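Local coordinates for biotin binding protein A (Gallus gallus, PDB 2C1S) that binds biotin, held here as its D-sulfoxide, as a four-subunit, avidin-like beta-barrel protein, at residues E93-M97 and N120-R124. Residues are numbered along the deposited sequence; the frame is centred on the assembly and turned at random. Where two conformers were deposited one is given.
With BSO (biotin-D-sulfoxide), chain C.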
ATOM      1  N   GLU A  93      23.866 -10.268   1.313  1.00 22.86           N
ATOM      2  CA  GLU A  93      22.948  -9.260   1.888  1.00 21.52           C
ATOM      3  C   GLU A  93      21.869  -8.858   0.895  1.00 20.49           C
ATOM      4  O   GLU A  93      22.139  -8.579  -0.278  1.00 20.99           O
ATOM      5  CB  GLU A  93      23.724  -7.994   2.299  1.00 20.91           C
ATOM      6  CG  GLU A  93      24.875  -8.211   3.319  1.00 20.81           C
ATOM      7  CD  GLU A  93      26.021  -7.264   3.051  1.00 23.73           C
ATOM      8  OE1 GLU A  93      26.481  -7.175   1.874  1.00 24.46           O
ATOM      9  OE2 GLU A  93      26.464  -6.606   4.011  1.00 23.60           O
ATOM     10  N   MET A  94      20.639  -8.795   1.387  1.00 20.44           N
ATOM     11  CA  MET A  94      19.527  -8.319   0.571  1.00 20.64           C
ATOM     12  C   MET A  94      18.730  -7.286   1.361  1.00 18.84           C
ATOM     13  O   MET A  94      18.400  -7.552   2.506  1.00 18.91           O
ATOM     14  CB  MET A  94      18.653  -9.486   0.073  0.50 20.77           C
ATOM     15  CG  MET A  94      19.202 -10.218  -1.177  0.50 23.17           C
ATOM     16  SD  MET A  94      20.346 -11.587  -0.830  0.50 28.92           S
ATOM     17  CE  MET A  94      20.736 -12.140  -2.485  0.50 23.33           C
ATOM     18  N   LEU A  95      18.406  -6.132   0.762  1.00 17.43           N
ATOM     19  CA  LEU A  95      17.468  -5.178   1.411  1.00 16.05           C
ATOM     20  C   LEU A  95      16.075  -5.488   0.885  1.00 14.26           C
ATOM     21  O   LEU A  95      15.850  -5.401  -0.321  1.00 15.06           O
ATOM     22  CB  LEU A  95      17.836  -3.713   1.113  1.00 16.14           C
ATOM     23  CG  LEU A  95      19.308  -3.316   1.220  1.00 15.35           C
ATOM     24  CD1 LEU A  95      19.517  -1.874   0.702  1.00 15.81           C
ATOM     25  CD2 LEU A  95      19.823  -3.478   2.625  1.00 14.25           C
ATOM     26  N   GLU A  96      15.166  -5.854   1.785  1.00 14.27           N
ATOM     27  CA  GLU A  96      13.764  -6.109   1.412  1.00 14.38           C
ATOM     28  C   GLU A  96      13.079  -4.758   1.690  1.00 13.84           C
ATOM     29  O   GLU A  96      13.125  -4.276   2.813  1.00 12.39           O
ATOM     30  CB  GLU A  96      13.139  -7.177   2.326  1.00 15.10           C
ATOM     31  CG  GLU A  96      13.551  -8.645   2.047  1.00 16.82           C
ATOM     32  CD  GLU A  96      13.049  -9.183   0.689  1.00 19.62           C
ATOM     33  OE1 GLU A  96      12.113  -8.622   0.090  1.00 19.62           O
ATOM     34  OE2 GLU A  96      13.584 -10.208   0.213  1.00 22.16           O
ATOM     35  N   MET A  97      12.532  -4.139   0.650  1.00 14.12           N
ATOM     36  CA  MET A  97      11.934  -2.819   0.818  1.00 14.28           C
ATOM     37  C   MET A  97      10.551  -2.733   0.190  1.00 13.78           C
ATOM     38  O   MET A  97      10.236  -3.440  -0.794  1.00 13.35           O
ATOM     39  CB  MET A  97      12.804  -1.747   0.161  1.00 13.27           C
ATOM     40  CG  MET A  97      14.268  -1.710   0.693  1.00 13.70           C
ATOM     41  SD  MET A  97      15.006  -0.096   0.607  1.00 17.83           S
ATOM     42  CE  MET A  97      14.291   0.573   2.098  1.00 16.91           C
ATOM     43  N   ASN A 120      10.688  -3.772  -3.635  1.00 14.43           N
ATOM     44  CA  ASN A 120      11.958  -3.973  -4.330  1.00 14.69           C
ATOM     45  C   ASN A 120      12.819  -4.833  -3.444  1.00 14.85           C
ATOM     46  O   ASN A 120      12.659  -4.834  -2.200  1.00 15.25           O
ATOM     47  CB  ASN A 120      12.671  -2.642  -4.611  1.00 13.91           C
ATOM     48  CG  ASN A 120      12.074  -1.863  -5.775  1.00 15.71           C
ATOM     49  OD1 ASN A 120      11.879  -0.666  -5.666  1.00 17.39           O
ATOM     50  ND2 ASN A 120      11.795  -2.529  -6.883  1.00 15.71           N
ATOM     51  N   VAL A 121      13.743  -5.569  -4.066  1.00 15.24           N
ATOM     52  CA  VAL A 121      14.796  -6.250  -3.299  1.00 16.31           C
ATOM     53  C   VAL A 121      16.158  -5.787  -3.824  1.00 15.72           C
ATOM     54  O   VAL A 121      16.374  -5.818  -5.027  1.00 15.62           O
ATOM     55  CB  VAL A 121      14.710  -7.794  -3.418  1.00 15.98           C
ATOM     56  CG1 VAL A 121      15.745  -8.393  -2.501  1.00 14.46           C
ATOM     57  CG2 VAL A 121      13.317  -8.285  -3.055  1.00 18.71           C
ATOM     58  N   PHE A 122      17.026  -5.310  -2.932  1.00 17.07           N
ATOM     59  CA  PHE A 122      18.354  -4.824  -3.316  1.00 18.19           C
ATOM     60  C   PHE A 122      19.423  -5.827  -2.884  1.00 18.79           C
ATOM     61  O   PHE A 122      19.314  -6.451  -1.827  1.00 20.45           O
ATOM     62  CB  PHE A 122      18.669  -3.488  -2.647  1.00 17.67           C
ATOM     63  CG  PHE A 122      17.823  -2.316  -3.136  1.00 18.59           C
ATOM     64  CD1 PHE A 122      18.337  -1.411  -4.073  1.00 19.15           C
ATOM     65  CD2 PHE A 122      16.524  -2.108  -2.623  1.00 19.17           C
ATOM     66  CE1 PHE A 122      17.585  -0.322  -4.503  1.00 18.92           C
ATOM     67  CE2 PHE A 122      15.769  -1.025  -3.040  1.00 17.90           C
ATOM     68  CZ  PHE A 122      16.288  -0.129  -3.977  1.00 18.73           C
ATOM     69  N   THR A 123      20.448  -5.951  -3.716  1.00 20.94           N
ATOM     70  CA  THR A 123      21.626  -6.751  -3.425  1.00 21.67           C
ATOM     71  C   THR A 123      22.840  -5.836  -3.573  1.00 21.99           C
ATOM     72  O   THR A 123      22.844  -4.890  -4.374  1.00 20.62           O
ATOM     73  CB  THR A 123      21.775  -7.923  -4.425  1.00 22.22           C
ATOM     74  OG1 THR A 123      21.790  -7.407  -5.755  1.00 24.35           O
ATOM     75  CG2 THR A 123      20.597  -8.879  -4.312  1.00 22.86           C
ATOM     76  N   ARG A 124      23.875  -6.172  -2.814  1.00 23.53           N
ATOM     77  CA  ARG A 124      25.126  -5.418  -2.766  1.00 25.88           C
ATOM     78  C   ARG A 124      25.860  -5.517  -4.106  1.00 26.93           C
ATOM     79  O   ARG A 124      26.086  -6.616  -4.619  1.00 26.86           O
ATOM     80  CB  ARG A 124      25.991  -5.995  -1.643  1.00 25.49           C
ATOM     81  CG  ARG A 124      27.348  -5.407  -1.517  1.00 27.71           C
ATOM     82  CD  ARG A 124      27.334  -4.275  -0.580  1.00 27.41           C
ATOM     83  NE  ARG A 124      27.081  -4.618   0.826  1.00 25.48           N
ATOM     84  CZ  ARG A 124      27.025  -3.678   1.765  1.00 23.33           C
ATOM     85  NH1 ARG A 124      27.208  -2.429   1.394  1.00 23.06           N
ATOM     86  NH2 ARG A 124      26.769  -3.963   3.042  1.00 26.09           N
TER
HETATM   87  C11 BSO C1125       8.776   8.943 -11.357  1.00 18.16           C
HETATM   88  O11 BSO C1125       8.753   8.276 -12.417  1.00 21.03           O
HETATM   89  O12 BSO C1125       7.818   9.619 -10.940  1.00 17.81           O
HETATM   90  C10 BSO C1125      10.062   8.977 -10.502  1.00 16.32           C
HETATM   91  C9  BSO C1125      10.946   7.709 -10.545  1.00 16.64           C
HETATM   92  C8  BSO C1125      10.274   6.609  -9.731  1.00 17.13           C
HETATM   93  C7  BSO C1125      11.021   5.276  -9.941  1.00 16.97           C
HETATM   94  C2  BSO C1125      10.309   4.165  -9.137  1.00 15.45           C
HETATM   95  S1  BSO C1125      10.449   4.322  -7.349  1.00 18.39           S
HETATM   96  C6  BSO C1125       9.846   2.634  -7.055  1.00 17.75           C
HETATM   97  C5  BSO C1125      10.462   1.790  -8.189  1.00 18.18           C
HETATM   98  N1  BSO C1125      11.766   1.276  -7.743  1.00 17.23           N
HETATM   99  C3  BSO C1125      12.750   1.791  -8.490  1.00 17.27           C
HETATM  100  O3  BSO C1125      13.928   1.470  -8.311  1.00 18.64           O
HETATM  101  N2  BSO C1125      12.324   2.617  -9.455  1.00 16.55           N
HETATM  102  C4  BSO C1125      10.834   2.711  -9.401  1.00 15.41           C
HETATM  103  O10 BSO C1125       9.349   5.273  -6.961  1.00 21.82           O
HETATM  104  O   HOH W   1      24.159  -8.884  -1.961  1.00 28.18           O
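Phe122 sits between Leu95 and Met97 on the face turned into the avidin-type barrel. Leu95 CD1 packs on Phe122 CB at 3.8 Å, against the root of the ring, while Met97 reaches its outer part, SD coming to 3.8 Å from CE2. That Met-aromatic contact is oblique, the sulfur 52° off the ring normal.

Between the antiparallel strands, Leu95 and Phe122 form one hydrogen-bonded pair, with Phe122 N 2.9 Å from Leu95 O, and Met97 and Asn120 form the next.

On the other face, in the conformer given here, Thr123 CG2 lies alongside the bent chain of Met94, 3.7 Å from its CG, and Val121 CG2 lies alongside the carboxylate of Glu96. A bend at chi2 (-67°) brings Glu96 OE1 next to that methyl, 3.4 Å away; its OE2 makes a salt bridge with Arg108 of the second subunit, so this face belongs to a subunit interface.

At the strand ends Arg124 grips Glu93 side-on, NE to OE1 at 2.8 Å and NH2 to OE2. Both oxygens lie in the guanidinium plane, although the carboxylate is turned 42° from it. Glu93 OE2 also takes the N-H of Cys5, and Gln8 O and Glu6 O receive further guanidinium bonds. Just inside, a water bridges Glu93 O and Arg124 N where the strands part.

At the other end of this contact, within the strand, Asn120 OD1 accepts a nearly straight bond from N1 of biotin-D-sulfoxide, 2.8 Å long. The bond from ND2 to Glu14 OE2 probably fixes which way the amide is turned, so that its oxygen faces the ligand's ureido ring.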